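Local coordinates for protein AcrH (Aeromonas hydrophila, PDB 3WXX) that probably acts as a type III secretion chaperone, binding the translocator AopB and keeping it in a soluble form until the translocon is assembled, at residues G12-M17 against V54-E59; Q75-I80 against L105-L110. The protein carries 1 engineered substitution. All blocks are in the same frame, centred on the assembly; numbering follows the deposited sequence.

Contact 1. Residues G12-M17 against V54-E59; sequences GGTLAM and VLDHYE
The ring of Tyr58 meets segment 12-17 with its rim. Thr14 CG2 lies in the ring plane, 3.9 Å from Tyr58 CD2, and the carbonyl oxygen of Gly13 also approaches that edge. One face of the ring is taken by the imidazole of His57, whose CD2 sits above it toward the rim; His57 in turn has Tyr58 CE2 over one of its own faces. Tyr58 OH touches Gly12 CA at 3.3 Å, at the glycine that closes helix 3-11 in a Schellman motif.

The polar centre is the carbonyl of Leu55. Ala16 N donates to Leu55 O at 2.9 Å (N-H...O angle 141°), on a lone pair in the carbonyl plane, and Thr14 OG1 adds a weak bond of 3.4 Å to Leu55 O. With chi1 at 79°, Thr14 OG1 sits between its own backbone N and carbonyl carbon, and from there it N-caps helix 15-18 by accepting from Met17 N (3.2 Å, 176°). Asp56 OD1 accepts from Tyr58 N at 3.0 Å, an Asx turn.

Leu15 and Val54 point the same way, with Leu15 CD2 3.6 Å from Val54 CG1. Leu15 CD2 also meets Leu55 CD2 at 4.0 Å, and Leu55 packs on Leu26 and Leu29 of helix 23-38. AopB binds alongside: its Asn97 donates to Gly12 O.

Gly13, Tyr58 and Leu9 belong to this protein's magnesium site, though no metal is bound here. The last carbonyl of helix 42-55 is thus met by one backbone donor and, weakly, by the hydroxyl that caps helix 15-18, coupling the two helix ends.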
loop_
_atom_site.group_PDB
_atom_site.type_symbol
_atom_site.label_atom_id
_atom_site.label_comp_id
_atom_site.label_asym_id
_atom_site.label_seq_id
_atom_site.Cartn_x
_atom_site.Cartn_y
_atom_site.Cartn_z
ATOM N N GLY A 12 14.221 6.725 1.001
ATOM C CA GLY A 12 12.894 7.059 1.476
ATOM C C GLY A 12 12.330 8.288 0.818
ATOM O O GLY A 12 11.294 8.798 1.237
ATOM N N GLY A 13 12.968 8.745 -0.251
ATOM C CA GLY A 13 12.330 9.734 -1.074
ATOM C C GLY A 13 11.088 9.186 -1.784
ATOM O O GLY A 13 10.937 7.953 -2.011
ATOM N N THR A 14 10.224 10.131 -2.140
ATOM C CA THR A 14 8.945 9.872 -2.748
ATOM C C THR A 14 8.801 10.605 -4.050
ATOM O O THR A 14 9.523 11.537 -4.318
ATOM C CB THR A 14 7.836 10.362 -1.850
ATOM O OG1 THR A 14 7.725 11.768 -2.001
ATOM C CG2 THR A 14 8.160 10.043 -0.409
ATOM N N LEU A 15 7.816 10.198 -4.825
ATOM C CA LEU A 15 7.467 10.862 -6.076
ATOM C C LEU A 15 7.046 12.327 -5.880
ATOM O O LEU A 15 7.288 13.157 -6.734
ATOM C CB LEU A 15 6.326 10.108 -6.760
ATOM C CG LEU A 15 5.881 10.545 -8.142
ATOM C CD1 LEU A 15 6.948 10.293 -9.165
ATOM C CD2 LEU A 15 4.633 9.773 -8.523
ATOM N N ALA A 16 6.433 12.644 -4.756
ATOM C CA ALA A 16 6.050 14.016 -4.496
ATOM C C ALA A 16 7.308 14.865 -4.500
ATOM O O ALA A 16 7.409 15.856 -5.208
ATOM C CB ALA A 16 5.338 14.131 -3.146
HETATM N N MSE A 17 8.254 14.466 -3.676
HETATM C CA MSE A 17 9.516 15.168 -3.560
HETATM C C MSE A 17 10.171 15.352 -4.909
HETATM O O MSE A 17 10.732 16.405 -5.213
HETATM C CB MSE A 17 10.418 14.355 -2.634
HETATM C CG MSE A 17 10.035 14.605 -1.192
HETATM SE SE MSE A 17 11.068 13.329 -0.120
HETATM C CE MSE A 17 9.961 13.499 1.505
ATOM N N VAL A 54 0.567 6.849 -4.419
ATOM C CA VAL A 54 1.731 6.829 -5.320
ATOM C C VAL A 54 2.627 8.064 -5.086
ATOM O O VAL A 54 3.829 7.958 -5.154
ATOM C CB VAL A 54 1.259 6.725 -6.784
ATOM C CG1 VAL A 54 2.361 7.117 -7.737
ATOM C CG2 VAL A 54 0.768 5.320 -7.086
ATOM N N LEU A 55 2.022 9.217 -4.819
ATOM C CA LEU A 55 2.768 10.465 -4.577
ATOM C C LEU A 55 3.554 10.437 -3.288
ATOM O O LEU A 55 4.674 10.921 -3.248
ATOM C CB LEU A 55 1.824 11.676 -4.589
ATOM C CG LEU A 55 1.330 12.014 -6.000
ATOM C CD1 LEU A 55 0.101 12.890 -5.981
ATOM C CD2 LEU A 55 2.439 12.664 -6.803
ATOM N N ASP A 56 2.981 9.856 -2.245
ATOM C CA ASP A 56 3.720 9.644 -1.012
ATOM C C ASP A 56 3.362 8.249 -0.470
ATOM O O ASP A 56 2.311 8.061 0.116
ATOM C CB ASP A 56 3.412 10.747 -0.004
ATOM C CG ASP A 56 4.217 10.629 1.319
ATOM O OD1 ASP A 56 4.728 9.552 1.685
ATOM O OD2 ASP A 56 4.279 11.646 2.037
ATOM N N HIS A 57 4.263 7.294 -0.630
ATOM C CA HIS A 57 3.929 5.926 -0.366
ATOM C C HIS A 57 4.298 5.535 1.049
ATOM O O HIS A 57 4.404 4.337 1.367
ATOM C CB HIS A 57 4.555 4.993 -1.425
ATOM C CG HIS A 57 6.061 4.966 -1.432
ATOM N ND1 HIS A 57 6.825 5.843 -2.166
ATOM C CD2 HIS A 57 6.941 4.127 -0.838
ATOM C CE1 HIS A 57 8.106 5.554 -2.026
ATOM N NE2 HIS A 57 8.204 4.505 -1.238
ATOM N N TYR A 58 4.497 6.556 1.877
ATOM C CA TYR A 58 4.706 6.379 3.332
ATOM C C TYR A 58 3.579 6.949 4.212
ATOM O O TYR A 58 3.572 6.652 5.379
ATOM C CB TYR A 58 6.073 6.916 3.783
ATOM C CG TYR A 58 7.267 6.298 3.054
ATOM C CD1 TYR A 58 7.826 5.068 3.448
ATOM C CD2 TYR A 58 7.854 6.961 1.983
ATOM C CE1 TYR A 58 8.926 4.517 2.757
ATOM C CE2 TYR A 58 8.939 6.445 1.304
ATOM C CZ TYR A 58 9.484 5.220 1.676
ATOM O OH TYR A 58 10.555 4.772 0.923
ATOM N N GLU A 59 2.608 7.684 3.650
ATOM C CA GLU A 59 1.444 8.198 4.425
ATOM C C GLU A 59 0.375 7.155 4.695
ATOM O O GLU A 59 -0.423 6.846 3.802
ATOM C CB GLU A 59 0.696 9.295 3.667
ATOM C CG GLU A 59 1.185 10.694 3.870
ATOM C CD GLU A 59 1.141 11.139 5.293
ATOM O OE1 GLU A 59 0.076 11.569 5.728
ATOM O OE2 GLU A 59 2.183 11.085 5.961
#

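Contact 2. Residues Q75-I80 against L105-L110; sequences QFRLAI and LQLGEL
Phe76 turns one ring face to Gln106, whose CB stands over the ring centre, 4.0 Å from the centroid and only 6° off the normal, a CH-pi contact. With chi1 at -72°, Gln106 CG lies over the same face, shifted toward Phe76 CE1 and CZ; the bend at chi2 then turns the amide.

Leu107 packs against Phe76, Ile80 and Arg77 at once. Its CG rests 4.1 Å from Phe76 CB, and its CD1 reaches Ile80 CD1 tip to tip. The same methyl lies over the centre of one face of the Arg77 guanidinium, 3.6 Å from Arg77 CZ. Arg77, bent at chi2 and chi3, then meets Glu109 end-on: NH1 bonds OE1 of Glu109 at 2.9 Å and NH2 bonds Glu109 OE2 at 2.7 Å. Both oxygens are used on their syn sides, and the two flat groups are nearly coplanar, 29° apart.

Gly108, in a Schellman motif after helix 95-106, lets the chain turn to Glu109, consistent with the tetratricopeptide-like helical hairpins of this chaperone family. Ile80 also touches Trp123 of AopB. A two-pronged salt bridge with a leucine methyl across its cation should limit rotation of the guanidinium, tying the start of helix 76-89 to a surface turn.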
loop_
_atom_site.group_PDB
_atom_site.type_symbol
_atom_site.label_atom_id
_atom_site.label_comp_id
_atom_site.label_asym_id
_atom_site.label_seq_id
_atom_site.Cartn_x
_atom_site.Cartn_y
_atom_site.Cartn_z
ATOM N N GLN A 75 -15.054 -4.243 -2.439
ATOM C CA GLN A 75 -13.774 -4.852 -2.751
ATOM C C GLN A 75 -12.959 -5.192 -1.488
ATOM O O GLN A 75 -11.913 -4.597 -1.217
ATOM C CB GLN A 75 -13.006 -3.893 -3.676
ATOM C CG GLN A 75 -13.521 -3.917 -5.098
ATOM C CD GLN A 75 -13.326 -5.286 -5.764
ATOM O OE1 GLN A 75 -12.421 -6.057 -5.408
ATOM N NE2 GLN A 75 -14.143 -5.574 -6.764
ATOM N N PHE A 76 -13.426 -6.163 -0.722
ATOM C CA PHE A 76 -12.877 -6.430 0.625
ATOM C C PHE A 76 -11.444 -6.918 0.665
ATOM O O PHE A 76 -10.681 -6.579 1.569
ATOM C CB PHE A 76 -13.765 -7.439 1.377
ATOM C CG PHE A 76 -15.203 -6.993 1.491
ATOM C CD1 PHE A 76 -15.537 -5.882 2.249
ATOM C CD2 PHE A 76 -16.209 -7.674 0.830
ATOM C CE1 PHE A 76 -16.839 -5.456 2.333
ATOM C CE2 PHE A 76 -17.520 -7.253 0.918
ATOM C CZ PHE A 76 -17.832 -6.145 1.666
ATOM N N ARG A 77 -11.090 -7.740 -0.300
ATOM C CA ARG A 77 -9.773 -8.348 -0.346
ATOM C C ARG A 77 -8.718 -7.272 -0.603
ATOM O O ARG A 77 -7.655 -7.252 0.017
ATOM C CB ARG A 77 -9.752 -9.394 -1.467
ATOM C CG ARG A 77 -8.657 -10.412 -1.476
ATOM C CD ARG A 77 -8.506 -11.168 -0.164
ATOM N NE ARG A 77 -9.257 -12.414 -0.195
ATOM C CZ ARG A 77 -9.299 -13.278 0.818
ATOM N NH1 ARG A 77 -8.646 -13.014 1.954
ATOM N NH2 ARG A 77 -10.011 -14.398 0.698
ATOM N N LEU A 78 -9.011 -6.411 -1.574
ATOM C CA LEU A 78 -8.113 -5.333 -1.964
ATOM C C LEU A 78 -8.006 -4.282 -0.873
ATOM O O LEU A 78 -6.984 -3.643 -0.726
ATOM C CB LEU A 78 -8.604 -4.668 -3.247
ATOM C CG LEU A 78 -8.647 -5.489 -4.553
ATOM C CD1 LEU A 78 -8.752 -4.590 -5.783
ATOM C CD2 LEU A 78 -7.448 -6.419 -4.697
ATOM N N ALA A 79 -9.079 -4.111 -0.108
ATOM C CA ALA A 79 -9.074 -3.209 1.030
ATOM C C ALA A 79 -8.145 -3.694 2.133
ATOM O O ALA A 79 -7.385 -2.905 2.711
ATOM C CB ALA A 79 -10.482 -3.058 1.551
ATOM N N ILE A 80 -8.182 -5.001 2.422
ATOM C CA ILE A 80 -7.254 -5.604 3.408
ATOM C C ILE A 80 -5.818 -5.366 3.041
ATOM O O ILE A 80 -4.997 -5.067 3.894
ATOM C CB ILE A 80 -7.469 -7.093 3.552
ATOM C CG1 ILE A 80 -8.840 -7.373 4.169
ATOM C CG2 ILE A 80 -6.432 -7.686 4.456
ATOM C CD1 ILE A 80 -9.489 -8.662 3.735
ATOM N N LEU A 105 -14.199 -10.614 7.981
ATOM C CA LEU A 105 -15.449 -11.239 8.421
ATOM C C LEU A 105 -16.426 -11.377 7.284
ATOM O O LEU A 105 -17.120 -12.367 7.200
ATOM C CB LEU A 105 -16.105 -10.421 9.561
ATOM C CG LEU A 105 -17.473 -10.922 10.080
ATOM C CD1 LEU A 105 -17.374 -12.348 10.606
ATOM C CD2 LEU A 105 -17.962 -9.989 11.150
ATOM N N GLN A 106 -16.517 -10.354 6.443
ATOM C CA GLN A 106 -17.373 -10.408 5.281
ATOM C C GLN A 106 -16.949 -11.517 4.331
ATOM O O GLN A 106 -17.771 -12.009 3.581
ATOM C CB GLN A 106 -17.372 -9.071 4.542
ATOM C CG GLN A 106 -18.131 -8.004 5.301
ATOM C CD GLN A 106 -19.615 -8.287 5.382
ATOM O OE1 GLN A 106 -20.149 -8.342 6.477
ATOM N NE2 GLN A 106 -20.283 -8.505 4.240
ATOM N N LEU A 107 -15.673 -11.896 4.334
ATOM C CA LEU A 107 -15.205 -12.977 3.447
ATOM C C LEU A 107 -15.199 -14.340 4.136
ATOM O O LEU A 107 -14.815 -15.336 3.531
ATOM C CB LEU A 107 -13.789 -12.688 2.952
ATOM C CG LEU A 107 -13.586 -11.494 2.053
ATOM C CD1 LEU A 107 -12.110 -11.228 1.909
ATOM C CD2 LEU A 107 -14.218 -11.724 0.693
ATOM N N GLY A 108 -15.586 -14.383 5.401
ATOM C CA GLY A 108 -15.637 -15.626 6.116
ATOM C C GLY A 108 -14.316 -16.007 6.738
ATOM O O GLY A 108 -14.208 -17.070 7.330
ATOM N N GLU A 109 -13.307 -15.148 6.638
ATOM C CA GLU A 109 -12.025 -15.474 7.240
ATOM C C GLU A 109 -11.987 -15.100 8.716
ATOM O O GLU A 109 -11.467 -14.063 9.110
ATOM C CB GLU A 109 -10.868 -14.905 6.425
ATOM C CG GLU A 109 -10.342 -15.932 5.452
ATOM C CD GLU A 109 -9.770 -15.314 4.201
ATOM O OE1 GLU A 109 -8.699 -14.651 4.295
ATOM O OE2 GLU A 109 -10.402 -15.504 3.138
ATOM N N LEU A 110 -12.506 -16.012 9.527
ATOM C CA LEU A 110 -12.742 -15.734 10.937
ATOM C C LEU A 110 -11.465 -15.678 11.722
ATOM O O LEU A 110 -11.331 -14.844 12.594
ATOM C CB LEU A 110 -13.727 -16.728 11.546
ATOM C CG LEU A 110 -15.046 -16.872 10.743
ATOM C CD1 LEU A 110 -16.046 -17.704 11.529
ATOM C CD2 LEU A 110 -15.686 -15.549 10.315
#

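Overall arrangement
Both contacts illustrate one principle of an all-helical chaperone: the end of one helix is set against the start of another, and in each a Schellman glycine turns the chain nearby. They share no helix, lie on opposite sides of the chain's centre with their own centres about 27 Å apart, and do not touch. Contact 1 is buried, and backbone groups do much of its polar work, chiefly at one carbonyl, with AopB and a known magnesium site close by. Contact 2 lies at the surface, away from that site, where side chains carry the load through a charged pair, a ring face and an aliphatic wedge. AopB reaches both segment pairs, more extensively at contact 1.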